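Type-2 ice-structuring protein (Brachyopsis rostratus, PDB 2ZIB) binds to ice crystals and inhibits their growth, protecting fish blood from freezing in subzero sea water. Local coordinates at residues R20-E25 and Q54-D59; A36-V39 and H44-S47. One frame throughout, in Å; residues are numbered along the deposited sequence.

How the contacts relate
Of the elements that carry the contacts, strand 20-26 comes first from the N terminus, followed by helix 31-40, the short strand 44-45 and helix 51-60. Contact 1 joins the first of these to the last and closes a loop of 28 residues; contact 2 closes a much tighter turn between 36-39 and 44-47 and is nested wholly inside that loop. Both reach the same mixed sheet, since strands 20-26 and 44-45 each pair with strand 124-131. Contact 1 thus ties helix 51-60 to the sheet, and contact 2 ties helix 31-40 to it. The two meet where Arg20 NH1 probably hydrogen-bonds to Ser47 O, 2.9 Å away, and where Phe22 and Ile57 approach Ala46.

Contact 1: residues R20-E25 and Q54-D59; sequences RCFYSE and QLYIKD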
loop_
_atom_site.group_PDB
_atom_site.type_symbol
_atom_site.label_atom_id
_atom_site.label_comp_id
_atom_site.label_asym_id
_atom_site.label_seq_id
_atom_site.Cartn_x
_atom_site.Cartn_y
_atom_site.Cartn_z
ATOM N N ARG A 20 -10.559 0.943 -9.143
ATOM C CA ARG A 20 -9.365 0.126 -8.853
ATOM C C ARG A 20 -9.734 -1.246 -8.320
ATOM O O ARG A 20 -10.806 -1.434 -7.717
ATOM C CB ARG A 20 -8.483 0.894 -7.851
ATOM C CG ARG A 20 -8.036 2.271 -8.359
ATOM C CD ARG A 20 -7.341 3.062 -7.262
ATOM N NE ARG A 20 -6.011 2.532 -7.002
ATOM C CZ ARG A 20 -5.291 2.868 -5.917
ATOM N NH1 ARG A 20 -5.816 3.596 -4.938
ATOM N NH2 ARG A 20 -4.051 2.391 -5.800
ATOM N N CYS A 21 -8.786 -2.175 -8.500
ATOM C CA CYS A 21 -8.888 -3.536 -7.975
ATOM C C CYS A 21 -7.770 -3.774 -6.985
ATOM O O CYS A 21 -6.638 -3.310 -7.207
ATOM C CB CYS A 21 -8.752 -4.562 -9.121
ATOM S SG CYS A 21 -10.084 -4.459 -10.302
ATOM N N PHE A 22 -8.103 -4.468 -5.892
ATOM C CA PHE A 22 -7.172 -4.671 -4.774
ATOM C C PHE A 22 -6.969 -6.154 -4.527
ATOM O O PHE A 22 -7.899 -6.952 -4.631
ATOM C CB PHE A 22 -7.715 -3.970 -3.530
ATOM C CG PHE A 22 -7.748 -2.479 -3.684
ATOM C CD1 PHE A 22 -8.831 -1.844 -4.322
ATOM C CD2 PHE A 22 -6.676 -1.695 -3.256
ATOM C CE1 PHE A 22 -8.845 -0.474 -4.500
ATOM C CE2 PHE A 22 -6.673 -0.287 -3.442
ATOM C CZ PHE A 22 -7.769 0.316 -4.051
ATOM N N TYR A 23 -5.748 -6.513 -4.178
ATOM C CA TYR A 23 -5.375 -7.893 -3.852
ATOM C C TYR A 23 -4.718 -7.977 -2.499
ATOM O O TYR A 23 -3.710 -7.323 -2.273
ATOM C CB TYR A 23 -4.409 -8.415 -4.922
ATOM C CG TYR A 23 -4.078 -9.875 -4.677
ATOM C CD1 TYR A 23 -5.001 -10.848 -5.004
ATOM C CD2 TYR A 23 -2.892 -10.264 -4.085
ATOM C CE1 TYR A 23 -4.738 -12.193 -4.760
ATOM C CE2 TYR A 23 -2.586 -11.610 -3.811
ATOM C CZ TYR A 23 -3.540 -12.558 -4.140
ATOM O OH TYR A 23 -3.309 -13.890 -3.897
ATOM N N SER A 24 -5.290 -8.805 -1.631
ATOM C CA SER A 24 -4.732 -9.008 -0.311
ATOM C C SER A 24 -3.774 -10.195 -0.363
ATOM O O SER A 24 -4.217 -11.322 -0.547
ATOM C CB SER A 24 -5.873 -9.208 0.701
ATOM O OG SER A 24 -5.314 -9.434 1.969
ATOM N N GLU A 25 -2.473 -9.907 -0.241
ATOM C CA GLU A 25 -1.432 -10.918 -0.228
ATOM C C GLU A 25 -1.149 -11.308 1.218
ATOM O O GLU A 25 -0.525 -10.556 1.992
ATOM C CB GLU A 25 -0.155 -10.375 -0.884
ATOM C CG GLU A 25 1.027 -11.350 -0.826
ATOM C CD GLU A 25 0.706 -12.675 -1.471
ATOM O OE1 GLU A 25 0.691 -12.746 -2.724
ATOM O OE2 GLU A 25 0.444 -13.649 -0.735
ATOM N N GLN A 54 -8.387 4.616 2.382
ATOM C CA GLN A 54 -7.795 4.135 3.635
ATOM C C GLN A 54 -8.769 3.181 4.297
ATOM O O GLN A 54 -8.403 2.108 4.751
ATOM C CB GLN A 54 -7.469 5.324 4.552
ATOM C CG GLN A 54 -7.010 4.958 5.970
ATOM C CD GLN A 54 -5.580 4.403 6.045
ATOM O OE1 GLN A 54 -4.833 4.432 5.052
ATOM N NE2 GLN A 54 -5.201 3.887 7.203
ATOM N N LEU A 55 -10.030 3.618 4.427
ATOM C CA LEU A 55 -11.011 2.818 5.129
ATOM C C LEU A 55 -11.405 1.567 4.338
ATOM O O LEU A 55 -11.630 0.506 4.920
ATOM C CB LEU A 55 -12.259 3.676 5.448
ATOM C CG LEU A 55 -12.039 4.819 6.460
ATOM C CD1 LEU A 55 -13.346 5.690 6.538
ATOM C CD2 LEU A 55 -11.606 4.274 7.868
ATOM N N TYR A 56 -11.487 1.673 3.010
ATOM C CA TYR A 56 -11.748 0.462 2.231
ATOM C C TYR A 56 -10.634 -0.588 2.431
ATOM O O TYR A 56 -10.891 -1.777 2.624
ATOM C CB TYR A 56 -11.828 0.809 0.730
ATOM C CG TYR A 56 -11.983 -0.438 -0.115
ATOM C CD1 TYR A 56 -13.243 -1.040 -0.244
ATOM C CD2 TYR A 56 -10.905 -1.033 -0.767
ATOM C CE1 TYR A 56 -13.431 -2.231 -0.981
ATOM C CE2 TYR A 56 -11.072 -2.210 -1.497
ATOM C CZ TYR A 56 -12.322 -2.794 -1.617
ATOM O OH TYR A 56 -12.470 -3.948 -2.360
ATOM N N ILE A 57 -9.389 -0.149 2.337
ATOM C CA ILE A 57 -8.262 -1.072 2.479
ATOM C C ILE A 57 -8.187 -1.605 3.902
ATOM O O ILE A 57 -7.979 -2.811 4.100
ATOM C CB ILE A 57 -6.931 -0.399 2.017
ATOM C CG1 ILE A 57 -6.951 -0.103 0.499
ATOM C CG2 ILE A 57 -5.739 -1.255 2.393
ATOM C CD1 ILE A 57 -5.882 0.914 0.015
ATOM N N LYS A 58 -8.402 -0.731 4.895
ATOM C CA LYS A 58 -8.450 -1.162 6.291
ATOM C C LYS A 58 -9.390 -2.331 6.433
ATOM O O LYS A 58 -9.098 -3.293 7.113
ATOM C CB LYS A 58 -8.927 0.009 7.144
ATOM C CG LYS A 58 -9.349 -0.374 8.560
ATOM C CD LYS A 58 -10.067 0.774 9.259
ATOM C CE LYS A 58 -10.710 0.339 10.563
ATOM N NZ LYS A 58 -11.842 1.253 10.896
ATOM N N ASP A 59 -10.548 -2.251 5.766
ATOM C CA ASP A 59 -11.546 -3.293 5.929
ATOM C C ASP A 59 -11.213 -4.586 5.231
ATOM O O ASP A 59 -11.758 -5.627 5.580
ATOM C CB ASP A 59 -12.906 -2.780 5.461
ATOM C CG ASP A 59 -13.450 -1.668 6.351
ATOM O OD1 ASP A 59 -12.934 -1.421 7.487
ATOM O OD2 ASP A 59 -14.393 -0.948 5.961
#
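Phe22 and Ile57 reach each other with similar first torsions: CG of Phe22 is set anti to its carbonyl carbon (chi1 -66°), as is CG1 of Ile57, whereas Tyr56 places its ring anti to the backbone N (chi1 175°). The result is an apolar seam in the C-type lectin fold, between helix 51-60 and strand 20-26 of the main sheet, with the backbones well separated: the CA atoms of Phe22 and Ile57 lie 8.2 Å apart. No hydrogen bond crosses the seam, and three side chains make the contact.

Phe22 is shared between two neighbouring helix residues. Along one side of its ring, CD1 meets Tyr56 CE2 at 3.6 Å, and Tyr56 CD2 lies over one face of Phe22, displaced toward the rim. The two rings meet obliquely, their planes inclined at 54° and their centroids 5.4 Å apart. The phenol end of Tyr56 is tied elsewhere, its OH hydrogen-bonding to Thr15 OG1 on the adjoining strand 15-17, while its ring also meets that of His17.

Within strand 20-26, the guanidinium of Arg20 presents one face to Phe22 CZ, which sits 3.8 Å above its plane; Arg20 NH1 forms a salt bridge with Glu53 OE2 of helix 51-60 and also hydrogen-bonds to Ser47 O. Ile57 also touches Met107 and Ile48, so the side chain is part of a wider hydrophobic core. It crosses Phe22 at about a right angle, and its terminal methyl CD1 comes to 3.7 Å from Phe22 CE2.

Contact 2: residues A36-V39 and H44-S47; sequences ANCV and HLAS. With SO4 (sulfate ion), chain B.
Cys38 and Val39, consecutive residues of helix 31-40, meet His44 and Leu45 just after the chain has turned back. Cys38 comes first and is the more deeply buried. Its CB directs the side chain at the strand and packs against the backbone, lying 3.3 Å from His44 C. The two chains are close here, with the CA atoms of Cys38 and His44 4.8 Å apart. With SG anti to the carbonyl carbon (chi1 -66°), the sulfur continues past the peptide between His44 and Leu45 and comes within 3.8 Å of the methyl Leu45 CD2. That same sulfur is in a disulfide with Cys128 of strand 124-131. The Leu45 side chain extends further onto Trp31 and Ala34 of the helix.

Val39, one residue on, uses its CG2 branch, which is 3.9 Å from His44 ND1. The methyl approaches the imidazole obliquely near ND1 and CE1, and Val39 itself is exposed.

The two ring nitrogens of His44 have different partners. ND1 is hydrogen-bonded to Glu35 OE2 from the preceding turn of the helix, while the other oxygen of that carboxylate, OE1, accepts a hydrogen bond from Leu45 N; Glu35 therefore links helix to strand by both its oxygens and helps fix the imidazole's rotation. At the far edge NE2 donates to O2 of a sulfate ion, 2.7 Å away and nearly straight at 168°, with O2 close to the ring plane. Engaged at both nitrogens, the ring may well carry a positive charge. The ion is probably a component of the crystallisation medium and not a natural ligand.

Short strand 44-45 thus returns from the helix to pair with strand 124-131, with the Cys38–Cys128 disulfide joining helix 31-40 to the sheet, as is characteristic of the C-type lectin fold.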
loop_
_atom_site.group_PDB
_atom_site.type_symbol
_atom_site.label_atom_id
_atom_site.label_comp_id
_atom_site.label_asym_id
_atom_site.label_seq_id
_atom_site.Cartn_x
_atom_site.Cartn_y
_atom_site.Cartn_z
ATOM N N ALA A 36 7.587 -6.433 -5.816
ATOM C CA ALA A 36 7.864 -7.274 -6.987
ATOM C C ALA A 36 6.742 -8.251 -7.253
ATOM O O ALA A 36 6.373 -8.526 -8.401
ATOM C CB ALA A 36 9.167 -8.019 -6.775
ATOM N N ASN A 37 6.148 -8.802 -6.189
ATOM C CA ASN A 37 5.012 -9.702 -6.275
ATOM C C ASN A 37 3.819 -8.988 -6.939
ATOM O O ASN A 37 3.201 -9.491 -7.893
ATOM C CB ASN A 37 4.697 -10.192 -4.847
ATOM C CG ASN A 37 3.589 -11.221 -4.777
ATOM O OD1 ASN A 37 2.582 -10.992 -3.992
ATOM N ND2 ASN A 37 3.713 -12.275 -5.457
ATOM N N CYS A 38 3.522 -7.772 -6.483
ATOM C CA CYS A 38 2.432 -7.002 -7.079
ATOM C C CYS A 38 2.709 -6.706 -8.552
ATOM O O CYS A 38 1.775 -6.789 -9.381
ATOM C CB CYS A 38 2.226 -5.682 -6.333
ATOM S SG CYS A 38 1.655 -5.836 -4.632
ATOM N N VAL A 39 3.963 -6.395 -8.911
ATOM C CA VAL A 39 4.306 -6.136 -10.315
ATOM C C VAL A 39 4.118 -7.406 -11.146
ATOM O O VAL A 39 3.550 -7.357 -12.252
ATOM C CB VAL A 39 5.754 -5.572 -10.422
ATOM C CG1 VAL A 39 6.250 -5.511 -11.896
ATOM C CG2 VAL A 39 5.822 -4.171 -9.814
ATOM N N HIS A 44 0.892 -2.880 -8.442
ATOM C CA HIS A 44 1.903 -2.296 -7.518
ATOM C C HIS A 44 1.364 -2.508 -6.128
ATOM O O HIS A 44 0.148 -2.667 -5.949
ATOM C CB HIS A 44 2.090 -0.785 -7.770
ATOM C CG HIS A 44 2.831 -0.471 -9.030
ATOM N ND1 HIS A 44 4.186 -0.669 -9.146
ATOM C CD2 HIS A 44 2.396 -0.049 -10.236
ATOM C CE1 HIS A 44 4.567 -0.326 -10.376
ATOM N NE2 HIS A 44 3.496 0.052 -11.057
ATOM N N LEU A 45 2.237 -2.396 -5.119
ATOM C CA LEU A 45 1.689 -2.185 -3.779
ATOM C C LEU A 45 0.701 -1.008 -3.831
ATOM O O LEU A 45 0.947 -0.037 -4.551
ATOM C CB LEU A 45 2.842 -1.868 -2.824
ATOM C CG LEU A 45 3.652 -3.087 -2.381
ATOM C CD1 LEU A 45 4.911 -2.641 -1.633
ATOM C CD2 LEU A 45 2.831 -4.039 -1.518
ATOM N N ALA A 46 -0.358 -1.071 -3.041
ATOM C CA ALA A 46 -1.398 -0.054 -3.168
ATOM C C ALA A 46 -0.893 1.320 -2.767
ATOM O O ALA A 46 -0.253 1.503 -1.722
ATOM C CB ALA A 46 -2.573 -0.426 -2.280
ATOM N N SER A 47 -1.291 2.324 -3.563
ATOM C CA SER A 47 -1.243 3.719 -3.131
ATOM C C SER A 47 -2.621 4.113 -2.604
ATOM O O SER A 47 -3.646 3.531 -2.998
ATOM C CB SER A 47 -0.807 4.609 -4.286
ATOM O OG SER A 47 -1.786 4.566 -5.308
HETATM S S SO4 B . 1.848 0.452 -14.080
HETATM O O1 SO4 B . 1.439 -0.918 -13.552
HETATM O O2 SO4 B . 3.130 0.867 -13.557
HETATM O O3 SO4 B . 1.954 0.372 -15.545
HETATM O O4 SO4 B . 0.917 1.469 -13.574
#